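Local coordinates for protein transcriptional regulator (Actinomyces oris, PDB 5V8C) that acts as a LytR-Cps2A-Psr family phosphotransferase that mediates glycosylation of a cell wall-anchored surface protein, probably by transferring glycan from a lipid carrier, at residues H2-V7 with I225-G230; D8-T13 with G93-V98; E21-L26 with H111-D116. All blocks are in the same frame, centred on the assembly; numbering follows the deposited sequence.

Contact 1. Residues H2-V7 with I225-G230; sequences HRPARV and ITLDSG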
ATOM      1  N   HIS A   2      -2.188 -20.972 -12.534  1.00102.28           N
ATOM      2  CA  HIS A   2      -1.740 -19.931 -11.586  1.00101.23           C
ATOM      3  C   HIS A   2      -1.993 -20.198 -10.096  1.00100.57           C
ATOM      4  O   HIS A   2      -3.140 -20.230  -9.656  1.00 98.06           O
ATOM      5  CB  HIS A   2      -2.340 -18.566 -11.950  1.00102.29           C
ATOM      6  CG  HIS A   2      -1.762 -17.956 -13.183  1.00106.12           C
ATOM      7  ND1 HIS A   2      -2.436 -17.999 -14.390  1.00108.12           N
ATOM      8  CD2 HIS A   2      -0.587 -17.310 -13.360  1.00108.35           C
ATOM      9  CE1 HIS A   2      -1.651 -17.386 -15.262  1.00107.73           C
ATOM     10  NE2 HIS A   2      -0.528 -16.953 -14.688  1.00108.17           N
ATOM     11  N   ARG A   3      -0.906 -20.312  -9.318  1.00 96.55           N
ATOM     12  CA  ARG A   3      -0.947 -20.491  -7.861  1.00 96.01           C
ATOM     13  C   ARG A   3      -0.110 -19.395  -7.187  1.00 96.45           C
ATOM     14  O   ARG A   3       0.928 -19.021  -7.724  1.00 95.65           O
ATOM     15  CB  ARG A   3      -0.405 -21.875  -7.456  1.00 97.73           C
ATOM     16  CG  ARG A   3      -1.422 -23.009  -7.546  1.00110.10           C
ATOM     17  CD  ARG A   3      -0.800 -24.346  -7.174  1.00122.04           C
ATOM     18  NE  ARG A   3       0.132 -24.823  -8.200  1.00135.34           N
ATOM     19  CZ  ARG A   3       1.134 -25.667  -7.971  1.00152.30           C
ATOM     20  NH1 ARG A   3       1.355 -26.132  -6.748  1.00142.86           N
ATOM     21  NH2 ARG A   3       1.929 -26.047  -8.963  1.00136.35           N
ATOM     22  N   PRO A   4      -0.506 -18.876  -6.009  1.00 91.54           N
ATOM     23  CA  PRO A   4       0.310 -17.833  -5.373  1.00 90.58           C
ATOM     24  C   PRO A   4       1.586 -18.381  -4.755  1.00 92.87           C
ATOM     25  O   PRO A   4       1.614 -19.540  -4.338  1.00 92.73           O
ATOM     26  CB  PRO A   4      -0.623 -17.269  -4.296  1.00 92.27           C
ATOM     27  CG  PRO A   4      -1.496 -18.417  -3.930  1.00 96.84           C
ATOM     28  CD  PRO A   4      -1.721 -19.171  -5.215  1.00 92.84           C
ATOM     29  N   ALA A   5       2.626 -17.533  -4.648  1.00 87.95           N
ATOM     30  CA  ALA A   5       3.865 -17.900  -3.967  1.00 87.58           C
ATOM     31  C   ALA A   5       3.569 -17.907  -2.468  1.00 91.96           C
ATOM     32  O   ALA A   5       2.706 -17.151  -2.002  1.00 91.45           O
ATOM     33  CB  ALA A   5       4.959 -16.893  -4.277  1.00 88.22           C
ATOM     34  N   ARG A   6       4.210 -18.807  -1.724  1.00 88.47           N
ATOM     35  CA  ARG A   6       3.931 -18.897  -0.297  1.00 88.15           C
ATOM     36  C   ARG A   6       5.125 -18.519   0.575  1.00 93.76           C
ATOM     37  O   ARG A   6       6.280 -18.758   0.207  1.00 94.23           O
ATOM     38  CB  ARG A   6       3.366 -20.275   0.091  1.00 87.19           C
ATOM     39  CG  ARG A   6       2.263 -20.811  -0.830  1.00 99.32           C
ATOM     40  CD  ARG A   6       1.070 -19.881  -0.977  1.00105.85           C
ATOM     41  NE  ARG A   6       0.253 -19.838   0.232  1.00107.46           N
ATOM     42  CZ  ARG A   6      -1.061 -20.022   0.245  1.00117.96           C
ATOM     43  NH1 ARG A   6      -1.718 -20.253  -0.887  1.00 97.22           N
ATOM     44  NH2 ARG A   6      -1.730 -19.980   1.387  1.00108.18           N
ATOM     45  N   VAL A   7       4.836 -17.883   1.713  1.00 89.32           N
ATOM     46  CA  VAL A   7       5.851 -17.492   2.676  1.00 89.05           C
ATOM     47  C   VAL A   7       5.398 -17.861   4.072  1.00 94.17           C
ATOM     48  O   VAL A   7       4.255 -17.605   4.440  1.00 93.33           O
ATOM     49  CB  VAL A   7       6.293 -16.008   2.578  1.00 92.56           C
ATOM     50  CG1 VAL A   7       7.326 -15.814   1.478  1.00 92.43           C
ATOM     51  CG2 VAL A   7       5.102 -15.073   2.385  1.00 92.36           C
ATOM     52  N   ILE A 225       0.979 -12.835  -7.033  1.00 80.31           N
ATOM     53  CA  ILE A 225       0.840 -12.472  -5.629  1.00 80.29           C
ATOM     54  C   ILE A 225       1.586 -13.469  -4.762  1.00 84.14           C
ATOM     55  O   ILE A 225       1.635 -14.662  -5.073  1.00 85.38           O
ATOM     56  CB  ILE A 225      -0.690 -12.453  -5.283  1.00 84.32           C
ATOM     57  CG1 ILE A 225      -1.340 -11.076  -5.569  1.00 83.47           C
ATOM     58  CG2 ILE A 225      -1.055 -12.962  -3.867  1.00 86.23           C
ATOM     59  CD1 ILE A 225      -0.592  -9.933  -5.188  1.00 95.39           C
ATOM     60  N   THR A 226       2.110 -12.984  -3.634  1.00 79.30           N
ATOM     61  CA  THR A 226       2.720 -13.816  -2.615  1.00 79.88           C
ATOM     62  C   THR A 226       1.846 -13.682  -1.363  1.00 81.20           C
ATOM     63  O   THR A 226       1.451 -12.574  -1.004  1.00 78.35           O
ATOM     64  CB  THR A 226       4.194 -13.447  -2.424  1.00 93.72           C
ATOM     65  OG1 THR A 226       4.854 -13.520  -3.687  1.00 97.43           O
ATOM     66  CG2 THR A 226       4.899 -14.352  -1.434  1.00 94.23           C
ATOM     67  N   LEU A 227       1.471 -14.822  -0.767  1.00 79.32           N
ATOM     68  CA  LEU A 227       0.626 -14.915   0.423  1.00 79.72           C
ATOM     69  C   LEU A 227       1.367 -15.643   1.529  1.00 88.02           C
ATOM     70  O   LEU A 227       2.130 -16.573   1.242  1.00 89.49           O
ATOM     71  CB  LEU A 227      -0.646 -15.734   0.120  1.00 79.49           C
ATOM     72  CG  LEU A 227      -1.724 -15.115  -0.753  1.00 82.74           C
ATOM     73  CD1 LEU A 227      -2.871 -16.092  -0.953  1.00 83.30           C
ATOM     74  CD2 LEU A 227      -2.227 -13.788  -0.178  1.00 83.86           C
ATOM     75  N   ASP A 228       1.058 -15.315   2.801  1.00 84.30           N
ATOM     76  CA  ASP A 228       1.612 -16.083   3.906  1.00 85.76           C
ATOM     77  C   ASP A 228       0.976 -17.475   3.869  1.00 89.00           C
ATOM     78  O   ASP A 228      -0.074 -17.650   3.255  1.00 86.28           O
ATOM     79  CB  ASP A 228       1.400 -15.390   5.263  1.00 88.11           C
ATOM     80  CG  ASP A 228      -0.042 -15.311   5.698  1.00103.92           C
ATOM     81  OD1 ASP A 228      -0.514 -16.257   6.375  1.00111.99           O
ATOM     82  OD2 ASP A 228      -0.696 -14.302   5.382  1.00104.98           O
ATOM     83  N   SER A 229       1.623 -18.461   4.488  1.00 88.25           N
ATOM     84  CA  SER A 229       1.162 -19.847   4.483  1.00 89.32           C
ATOM     85  C   SER A 229      -0.212 -20.045   5.112  1.00 93.75           C
ATOM     86  O   SER A 229      -0.962 -20.895   4.643  1.00 93.34           O
ATOM     87  CB  SER A 229       2.190 -20.749   5.153  1.00 94.34           C
ATOM     88  OG  SER A 229       3.448 -20.662   4.503  1.00 99.77           O
ATOM     89  N   GLY A 230      -0.550 -19.231   6.114  1.00 91.05           N
ATOM     90  CA  GLY A 230      -1.808 -19.339   6.852  1.00 91.61           C
ATOM     91  C   GLY A 230      -3.021 -18.662   6.247  1.00 97.01           C
ATOM     92  O   GLY A 230      -4.138 -18.840   6.739  1.00 96.30           O
TER
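Strands 5-7 and 226-228 run parallel, A5 beside T226 and V7 beside D228, their axes twisted by 34° and 4.6 Å apart at closest. They form one margin of the seven-strand mixed sheet of this LytR-Cps2A-Psr fold, with 5-7 as one of its two edge strands. Four backbone bonds zigzag between them, from A5 N to I225 O, L227 N to A5 O (2.9 Å), V7 N to L227 O and S229 N to V7 O (2.8 Å). On the face carrying A5, V7, T226 and D228, V7 CG2 lies 3.9 Å from T226 CG2, the two side chains crossing at about a right angle. L227 points to the opposite face, and its CD1 meets the P4 ring just before strand 5-7, 4.0 Å from P4 CG; both residues pack on L233 of helix 233-248, and L227 on V113. R6 shares the L227 face. Bends at chi2 (-56°) and chi3 (-72°) turn its end toward the L227-S229 backbone, and L227 CB lies against one face of the guanidinium, off its centre. R6 NH2 makes two weak hydrogen bonds, to D228 O at 3.4 Å and, near the guanidinium plane, to S229 O at 3.5 Å.

Contact 2. Residues D8-T13 with G93-V98; sequences DIAMPT and GPQNTV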
ATOM      1  N   ASP A   8       6.279 -18.493   4.842  1.00 91.97           N
ATOM      2  CA  ASP A   8       5.942 -18.821   6.214  1.00 92.18           C
ATOM      3  C   ASP A   8       6.146 -17.560   7.047  1.00 94.23           C
ATOM      4  O   ASP A   8       7.234 -16.981   7.033  1.00 94.33           O
ATOM      5  CB  ASP A   8       6.800 -19.991   6.739  1.00 94.61           C
ATOM      6  CG  ASP A   8       6.630 -21.293   5.971  1.00109.12           C
ATOM      7  OD1 ASP A   8       5.525 -21.886   6.039  1.00109.55           O
ATOM      8  OD2 ASP A   8       7.618 -21.751   5.354  1.00117.48           O
ATOM      9  N   ILE A   9       5.068 -17.069   7.667  1.00 88.39           N
ATOM     10  CA  ILE A   9       5.134 -15.908   8.540  1.00 87.42           C
ATOM     11  C   ILE A   9       4.481 -16.243   9.860  1.00 89.12           C
ATOM     12  O   ILE A   9       3.376 -16.791   9.882  1.00 87.88           O
ATOM     13  CB  ILE A   9       4.552 -14.615   7.871  1.00 91.23           C
ATOM     14  CG1 ILE A   9       5.642 -13.845   7.114  1.00 91.07           C
ATOM     15  CG2 ILE A   9       3.860 -13.675   8.883  1.00 92.92           C
ATOM     16  CD1 ILE A   9       5.666 -14.114   5.733  1.00 97.19           C
ATOM     17  N   ALA A  10       5.182 -15.952  10.965  1.00 85.57           N
ATOM     18  CA  ALA A  10       4.644 -16.110  12.310  1.00 84.80           C
ATOM     19  C   ALA A  10       3.874 -14.826  12.593  1.00 89.01           C
ATOM     20  O   ALA A  10       4.478 -13.769  12.810  1.00 91.00           O
ATOM     21  CB  ALA A  10       5.769 -16.306  13.322  1.00 85.11           C
ATOM     22  N   MET A  11       2.537 -14.921  12.501  1.00 83.15           N
ATOM     23  CA  MET A  11       1.654 -13.782  12.716  0.60 82.50           C
ATOM     24  C   MET A  11       1.724 -13.294  14.156  1.00 89.73           C
ATOM     25  O   MET A  11       1.875 -14.099  15.071  1.00 90.83           O
ATOM     26  CB  MET A  11       0.207 -14.099  12.303  0.60 84.11           C
ATOM     27  CG  MET A  11      -0.006 -14.142  10.795  0.60 86.67           C
ATOM     28  SD  MET A  11       0.480 -12.626   9.920  0.60 89.43           S
ATOM     29  CE  MET A  11       0.114 -13.085   8.309  0.60 85.94           C
ATOM     30  N   PRO A  12       1.681 -11.953  14.395  1.00 88.41           N
ATOM     31  CA  PRO A  12       1.768 -11.466  15.781  1.00 88.21           C
ATOM     32  C   PRO A  12       0.506 -11.782  16.573  1.00 91.08           C
ATOM     33  O   PRO A  12      -0.519 -12.129  15.995  1.00 89.99           O
ATOM     34  CB  PRO A  12       1.940  -9.942  15.621  1.00 89.97           C
ATOM     35  CG  PRO A  12       2.177  -9.701  14.181  1.00 93.83           C
ATOM     36  CD  PRO A  12       1.520 -10.821  13.458  1.00 89.52           C
ATOM     37  N   THR A  13       0.581 -11.636  17.897  1.00 89.80           N
ATOM     38  CA  THR A  13      -0.538 -11.832  18.825  1.00 89.97           C
ATOM     39  C   THR A  13      -0.923 -10.493  19.455  1.00 95.13           C
ATOM     40  O   THR A  13      -0.069  -9.617  19.614  1.00 94.65           O
ATOM     41  CB  THR A  13      -0.207 -12.910  19.890  1.00 92.35           C
ATOM     42  OG1 THR A  13       0.998 -12.560  20.589  1.00 92.94           O
ATOM     43  CG2 THR A  13      -0.086 -14.320  19.290  1.00 85.52           C
ATOM     44  N   GLY A  93      13.416  -9.551   5.482  1.00 95.38           N
ATOM     45  CA  GLY A  93      12.252 -10.385   5.202  1.00 94.24           C
ATOM     46  C   GLY A  93      10.928  -9.813   5.666  1.00 95.44           C
ATOM     47  O   GLY A  93      10.898  -8.993   6.585  1.00 94.19           O
ATOM     48  N   PRO A  94       9.798 -10.273   5.069  1.00 91.32           N
ATOM     49  CA  PRO A  94       8.474  -9.778   5.496  1.00 89.22           C
ATOM     50  C   PRO A  94       8.208  -9.963   6.979  1.00 95.20           C
ATOM     51  O   PRO A  94       7.448  -9.191   7.553  1.00 95.36           O
ATOM     52  CB  PRO A  94       7.499 -10.619   4.671  1.00 89.93           C
ATOM     53  CG  PRO A  94       8.288 -11.826   4.239  1.00 96.40           C
ATOM     54  CD  PRO A  94       9.666 -11.282   4.003  1.00 92.84           C
ATOM     55  N   GLN A  95       8.834 -10.981   7.595  1.00 93.46           N
ATOM     56  CA  GLN A  95       8.687 -11.265   9.023  1.00 94.74           C
ATOM     57  C   GLN A  95       9.110 -10.064   9.861  1.00 98.05           C
ATOM     58  O   GLN A  95       8.472  -9.763  10.866  1.00 98.21           O
ATOM     59  CB  GLN A  95       9.485 -12.518   9.422  1.00 98.20           C
ATOM     60  CG  GLN A  95       9.241 -12.962  10.865  1.00107.75           C
ATOM     61  CD  GLN A  95       7.805 -13.356  11.116  1.00116.74           C
ATOM     62  OE1 GLN A  95       7.337 -14.387  10.640  1.00113.06           O
ATOM     63  NE2 GLN A  95       7.069 -12.539  11.860  1.00102.16           N
ATOM     64  N   ASN A  96      10.151  -9.351   9.415  1.00 93.63           N
ATOM     65  CA  ASN A  96      10.649  -8.168  10.107  1.00 92.92           C
ATOM     66  C   ASN A  96       9.684  -6.999  10.002  1.00 92.19           C
ATOM     67  O   ASN A  96       9.481  -6.306  10.995  1.00 92.18           O
ATOM     68  CB  ASN A  96      12.031  -7.780   9.611  1.00 92.92           C
ATOM     69  CG  ASN A  96      12.719  -6.817  10.534  1.00105.44           C
ATOM     70  OD1 ASN A  96      12.733  -7.000  11.761  1.00 99.40           O
ATOM     71  ND2 ASN A  96      13.240  -5.737   9.972  1.00 89.59           N
ATOM     72  N   THR A  97       9.080  -6.790   8.814  1.00 84.94           N
ATOM     73  CA  THR A  97       8.064  -5.750   8.586  1.00 82.32           C
ATOM     74  C   THR A  97       6.811  -6.034   9.433  1.00 83.89           C
ATOM     75  O   THR A  97       6.307  -5.120  10.089  1.00 83.57           O
ATOM     76  CB  THR A  97       7.710  -5.647   7.096  1.00 88.56           C
ATOM     77  OG1 THR A  97       8.911  -5.510   6.344  1.00 93.85           O
ATOM     78  CG2 THR A  97       6.784  -4.481   6.796  1.00 81.67           C
ATOM     79  N   VAL A  98       6.335  -7.298   9.434  1.00 78.28           N
ATOM     80  CA  VAL A  98       5.187  -7.745  10.228  1.00 79.49           C
ATOM     81  C   VAL A  98       5.468  -7.483  11.732  1.00 89.32           C
ATOM     82  O   VAL A  98       4.626  -6.911  12.429  1.00 91.11           O
ATOM     83  CB  VAL A  98       4.839  -9.233   9.916  1.00 83.60           C
ATOM     84  CG1 VAL A  98       4.025  -9.873  11.030  1.00 84.81           C
ATOM     85  CG2 VAL A  98       4.102  -9.360   8.586  1.00 81.12           C
TER
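Q95 reaches the backbone of A10 because its CG extends opposite the backbone N (chi1 -173°) and the chain then bends at chi2 (62°), which swings the amide off the first turn of helix 94-105 and onto segment 8-13. The amide grips both polar groups of that one residue. A10 N donates to Q95 OE1 at 2.7 Å, approaching in the plane of the side-chain carbonyl and on a lone pair, with an N-H...O angle of 155°. In return, Q95 NE2 donates to A10 O at 3.0 Å; that oxygen lies close to the amide plane, although the donor is somewhat tilted from the plane of the A10 carbonyl. The side chain thus offers an acceptor and a donor together, much as one residue of an antiparallel, hydrogen-bonded partner strand would.

Apolar contacts flank the amide. I9 points toward the helix, and its CD1 lies 3.8 Å from P94 CG, the two side chains meeting at about a right angle. V98, one turn on from P94, presses CG1 against the ring of P12, 3.6 Å from P12 CD, again crosswise, while its CG2 is 4.3 Å from I9 CG2. The contact therefore lays the extended linker between strands 5-7 and 13-14 against the start of helix 94-105, where G93 is the N-cap residue and its O accepts N96 N at 2.9 Å.

Q95 NE2 has a second acceptor in N99 OD1. The bonds to A10 are consistent with the modelled orientation of the amide, since A10 N needs an acceptor and A10 O a donor, and the pairing satisfies both backbone polar groups of A10 without an ionised group.

Contact 3. Residues E21-L26 with H111-D116; sequences ETWLIL and HLVTID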
ATOM      1  N   GLU A  21      -9.702  -8.289  11.616  1.00102.54           N
ATOM      2  CA  GLU A  21      -8.974  -8.729  10.432  1.00 99.32           C
ATOM      3  C   GLU A  21      -8.170  -7.558   9.851  1.00 96.65           C
ATOM      4  O   GLU A  21      -8.744  -6.519   9.505  1.00 95.35           O
ATOM      5  CB  GLU A  21      -9.933  -9.325   9.395  1.00 99.93           C
ATOM      6  CG  GLU A  21      -9.228 -10.029   8.250  1.00114.02           C
ATOM      7  CD  GLU A  21     -10.137 -10.877   7.383  1.00141.82           C
ATOM      8  OE1 GLU A  21     -10.482 -12.003   7.809  1.00143.40           O
ATOM      9  OE2 GLU A  21     -10.490 -10.423   6.272  1.00133.68           O
ATOM     10  N   THR A  22      -6.842  -7.693   9.824  1.00 88.69           N
ATOM     11  CA  THR A  22      -6.001  -6.646   9.254  1.00 85.91           C
ATOM     12  C   THR A  22      -4.974  -7.266   8.280  1.00 85.59           C
ATOM     13  O   THR A  22      -4.113  -8.064   8.666  1.00 85.26           O
ATOM     14  CB  THR A  22      -5.431  -5.676  10.314  1.00 94.67           C
ATOM     15  OG1 THR A  22      -4.205  -5.098   9.856  1.00 96.34           O
ATOM     16  CG2 THR A  22      -5.264  -6.301  11.682  1.00 96.86           C
ATOM     17  N   TRP A  23      -5.171  -6.959   6.991  1.00 78.19           N
ATOM     18  CA  TRP A  23      -4.346  -7.399   5.873  1.00 75.81           C
ATOM     19  C   TRP A  23      -3.210  -6.413   5.681  1.00 76.53           C
ATOM     20  O   TRP A  23      -3.420  -5.198   5.752  1.00 74.28           O
ATOM     21  CB  TRP A  23      -5.190  -7.453   4.582  1.00 73.49           C
ATOM     22  CG  TRP A  23      -6.224  -8.538   4.571  1.00 75.51           C
ATOM     23  CD1 TRP A  23      -7.375  -8.586   5.302  1.00 79.22           C
ATOM     24  CD2 TRP A  23      -6.206  -9.728   3.771  1.00 75.54           C
ATOM     25  NE1 TRP A  23      -8.068  -9.741   5.019  1.00 78.95           N
ATOM     26  CE2 TRP A  23      -7.368 -10.467   4.091  1.00 79.83           C
ATOM     27  CE3 TRP A  23      -5.321 -10.242   2.805  1.00 76.40           C
ATOM     28  CZ2 TRP A  23      -7.667 -11.692   3.481  1.00 79.23           C
ATOM     29  CZ3 TRP A  23      -5.581 -11.493   2.261  1.00 78.33           C
ATOM     30  CH2 TRP A  23      -6.740 -12.204   2.603  1.00 79.68           C
ATOM     31  N   LEU A  24      -2.003  -6.926   5.468  1.00 71.96           N
ATOM     32  CA  LEU A  24      -0.864  -6.075   5.205  1.00 70.15           C
ATOM     33  C   LEU A  24      -0.515  -6.276   3.741  1.00 75.37           C
ATOM     34  O   LEU A  24      -0.267  -7.411   3.311  1.00 74.25           O
ATOM     35  CB  LEU A  24       0.318  -6.421   6.126  1.00 70.89           C
ATOM     36  CG  LEU A  24       1.624  -5.635   5.913  1.00 74.31           C
ATOM     37  CD1 LEU A  24       1.405  -4.118   6.019  1.00 72.90           C
ATOM     38  CD2 LEU A  24       2.694  -6.088   6.891  1.00 76.98           C
ATOM     39  N   ILE A  25      -0.626  -5.199   2.955  1.00 73.43           N
ATOM     40  CA  ILE A  25      -0.307  -5.243   1.529  1.00 73.46           C
ATOM     41  C   ILE A  25       1.016  -4.550   1.325  1.00 79.03           C
ATOM     42  O   ILE A  25       1.149  -3.380   1.670  1.00 77.75           O
ATOM     43  CB  ILE A  25      -1.424  -4.669   0.614  1.00 75.56           C
ATOM     44  CG1 ILE A  25      -2.793  -5.350   0.901  1.00 77.19           C
ATOM     45  CG2 ILE A  25      -1.017  -4.794  -0.861  1.00 74.71           C
ATOM     46  CD1 ILE A  25      -3.872  -5.172  -0.183  1.00 87.58           C
ATOM     47  N   LEU A  26       2.012  -5.290   0.819  1.00 78.16           N
ATOM     48  CA  LEU A  26       3.341  -4.747   0.601  1.00 77.95           C
ATOM     49  C   LEU A  26       3.757  -4.747  -0.864  1.00 81.59           C
ATOM     50  O   LEU A  26       3.843  -5.812  -1.489  1.00 81.42           O
ATOM     51  CB  LEU A  26       4.386  -5.496   1.439  1.00 79.72           C
ATOM     52  CG  LEU A  26       4.201  -5.532   2.946  1.00 85.65           C
ATOM     53  CD1 LEU A  26       5.245  -6.438   3.587  1.00 87.48           C
ATOM     54  CD2 LEU A  26       4.280  -4.145   3.549  1.00 87.64           C
ATOM     55  N   HIS A 111      -3.357 -11.212   7.979  1.00 83.40           N
ATOM     56  CA  HIS A 111      -3.063 -11.787   6.666  1.00 81.81           C
ATOM     57  C   HIS A 111      -1.980 -10.977   5.947  1.00 85.05           C
ATOM     58  O   HIS A 111      -1.791  -9.801   6.253  1.00 85.19           O
ATOM     59  CB  HIS A 111      -4.337 -11.844   5.813  1.00 81.32           C
ATOM     60  CG  HIS A 111      -5.451 -12.615   6.440  1.00 86.04           C
ATOM     61  ND1 HIS A 111      -5.431 -13.993   6.498  1.00 89.15           N
ATOM     62  CD2 HIS A 111      -6.591 -12.170   7.015  1.00 88.45           C
ATOM     63  CE1 HIS A 111      -6.560 -14.345   7.089  1.00 89.86           C
ATOM     64  NE2 HIS A 111      -7.287 -13.280   7.427  1.00 89.68           N
ATOM     65  N   LEU A 112      -1.281 -11.591   4.984  1.00 79.37           N
ATOM     66  CA  LEU A 112      -0.211 -10.897   4.281  1.00 77.84           C
ATOM     67  C   LEU A 112      -0.234 -11.133   2.777  1.00 81.56           C
ATOM     68  O   LEU A 112      -0.222 -12.288   2.327  1.00 82.66           O
ATOM     69  CB  LEU A 112       1.182 -11.240   4.862  1.00 78.81           C
ATOM     70  CG  LEU A 112       2.373 -10.565   4.129  1.00 82.28           C
ATOM     71  CD1 LEU A 112       2.608  -9.139   4.613  1.00 80.94           C
ATOM     72  CD2 LEU A 112       3.633 -11.385   4.233  1.00 85.08           C
ATOM     73  N   VAL A 113      -0.213 -10.019   2.008  1.00 74.37           N
ATOM     74  CA  VAL A 113      -0.136 -10.005   0.549  1.00 72.81           C
ATOM     75  C   VAL A 113       1.121  -9.228   0.134  1.00 76.31           C
ATOM     76  O   VAL A 113       1.347  -8.107   0.606  1.00 75.30           O
ATOM     77  CB  VAL A 113      -1.413  -9.441  -0.136  1.00 75.04           C
ATOM     78  CG1 VAL A 113      -1.394  -9.717  -1.637  1.00 73.13           C
ATOM     79  CG2 VAL A 113      -2.676 -10.019   0.491  1.00 75.86           C
ATOM     80  N   THR A 114       1.939  -9.838  -0.728  1.00 73.32           N
ATOM     81  CA  THR A 114       3.179  -9.257  -1.235  1.00 74.08           C
ATOM     82  C   THR A 114       3.143  -9.229  -2.758  1.00 80.97           C
ATOM     83  O   THR A 114       2.751 -10.206  -3.392  1.00 81.42           O
ATOM     84  CB  THR A 114       4.378  -9.998  -0.632  1.00 84.12           C
ATOM     85  OG1 THR A 114       4.506  -9.589   0.727  1.00 89.07           O
ATOM     86  CG2 THR A 114       5.681  -9.754  -1.381  1.00 81.23           C
ATOM     87  N   ILE A 115       3.467  -8.076  -3.338  1.00 79.40           N
ATOM     88  CA  ILE A 115       3.424  -7.880  -4.783  1.00 79.79           C
ATOM     89  C   ILE A 115       4.725  -7.219  -5.210  1.00 82.48           C
ATOM     90  O   ILE A 115       5.081  -6.161  -4.687  1.00 80.36           O
ATOM     91  CB  ILE A 115       2.183  -7.022  -5.220  1.00 82.51           C
ATOM     92  CG1 ILE A 115       0.926  -7.331  -4.388  1.00 83.01           C
ATOM     93  CG2 ILE A 115       1.892  -7.185  -6.712  1.00 84.35           C
ATOM     94  CD1 ILE A 115      -0.033  -6.214  -4.281  1.00 94.65           C
ATOM     95  N   ASP A 116       5.427  -7.831  -6.164  1.00 80.31           N
ATOM     96  CA  ASP A 116       6.652  -7.249  -6.691  1.00 80.89           C
ATOM     97  C   ASP A 116       6.351  -6.296  -7.875  1.00 83.81           C
ATOM     98  O   ASP A 116       5.186  -6.126  -8.240  1.00 81.99           O
ATOM     99  CB  ASP A 116       7.688  -8.344  -7.019  1.00 84.72           C
ATOM    100  CG  ASP A 116       7.343  -9.284  -8.161  1.00 98.28           C
ATOM    101  OD1 ASP A 116       6.994  -8.786  -9.257  1.00 99.13           O
ATOM    102  OD2 ASP A 116       7.599 -10.501  -8.023  1.00106.84           O
TER
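H111 lies over one face of the W23 indole in an offset stack, its ring centroid 4.4 Å from that of the six-membered ring and the planes inclined by 30°. The imidazole is shifted toward the pyrrole side of the indole, with H111 CD2 3.5 Å from W23 CE2, and this displacement sets H111 CB above the middle of the six-membered ring, a CH-pi contact of 3.5 Å to the centroid. E21 serves both rings with one carboxylate. W23 NE1 donates to E21 OE2 at 2.8 Å; the oxygen lies in the indole plane, yet the donor meets it from above the carboxylate plane. E21 OE1 takes a weak bond from H111 NE2 at 3.5 Å, the carboxylate standing almost perpendicular to the imidazole (88°). At another edge of the indole, V113 CG2 lies in the ring plane, 3.5 Å from W23 CE3.

Strands 23-28 and 111-115 are parallel neighbours inside the central mixed sheet of the alpha/beta/alpha-layered LytR-Cps2A-Psr fold. L24 N to H111 O, V113 N to L24 O, L26 N to V113 O and I115 N to L26 O join them. Helix 233-248 packs on the face of W23 and H111, with L236 and L239 against the indole. Opposite, L24 and L112 run alongside each other in the same direction, CG of each anti to the backbone N (chi1 near 180° in both); L24 CD2 and L112 CD1 are 3.8 Å apart. The L26 side chain comes in at a slant, its CD1 also against L112 CD1, and helix 94-105 packs over this leucine group. Farther along the W23 face, the I115 and I25 side chains meet at an oblique angle, I115 CD1 3.8 Å from I25 CG2.

In the fold
Contacts 1 and 3 belong to one sheet, since strand 226-228 of contact 1 lies antiparallel beside 111-115; T226 O is 2.8 Å from T114 N, and D228 OD2 is the same distance from L112 N. Segment 8-13 of contact 2 continues 2-7 of contact 1, and S229 OG and D8 OD1 tie the two at 2.9 Å. Contact 2 meets contact 3 where I9 CD1 approaches L112 CD2 (3.7 Å). I225 and I115 bring contacts 1 and 3 together near a bound polyether, about 5 and 4 Å from their side chains; it probably came from crystallisation but may mark a pocket. H2, with A1 and H219, binds cobalt, about 9 Å from the P4 side chain.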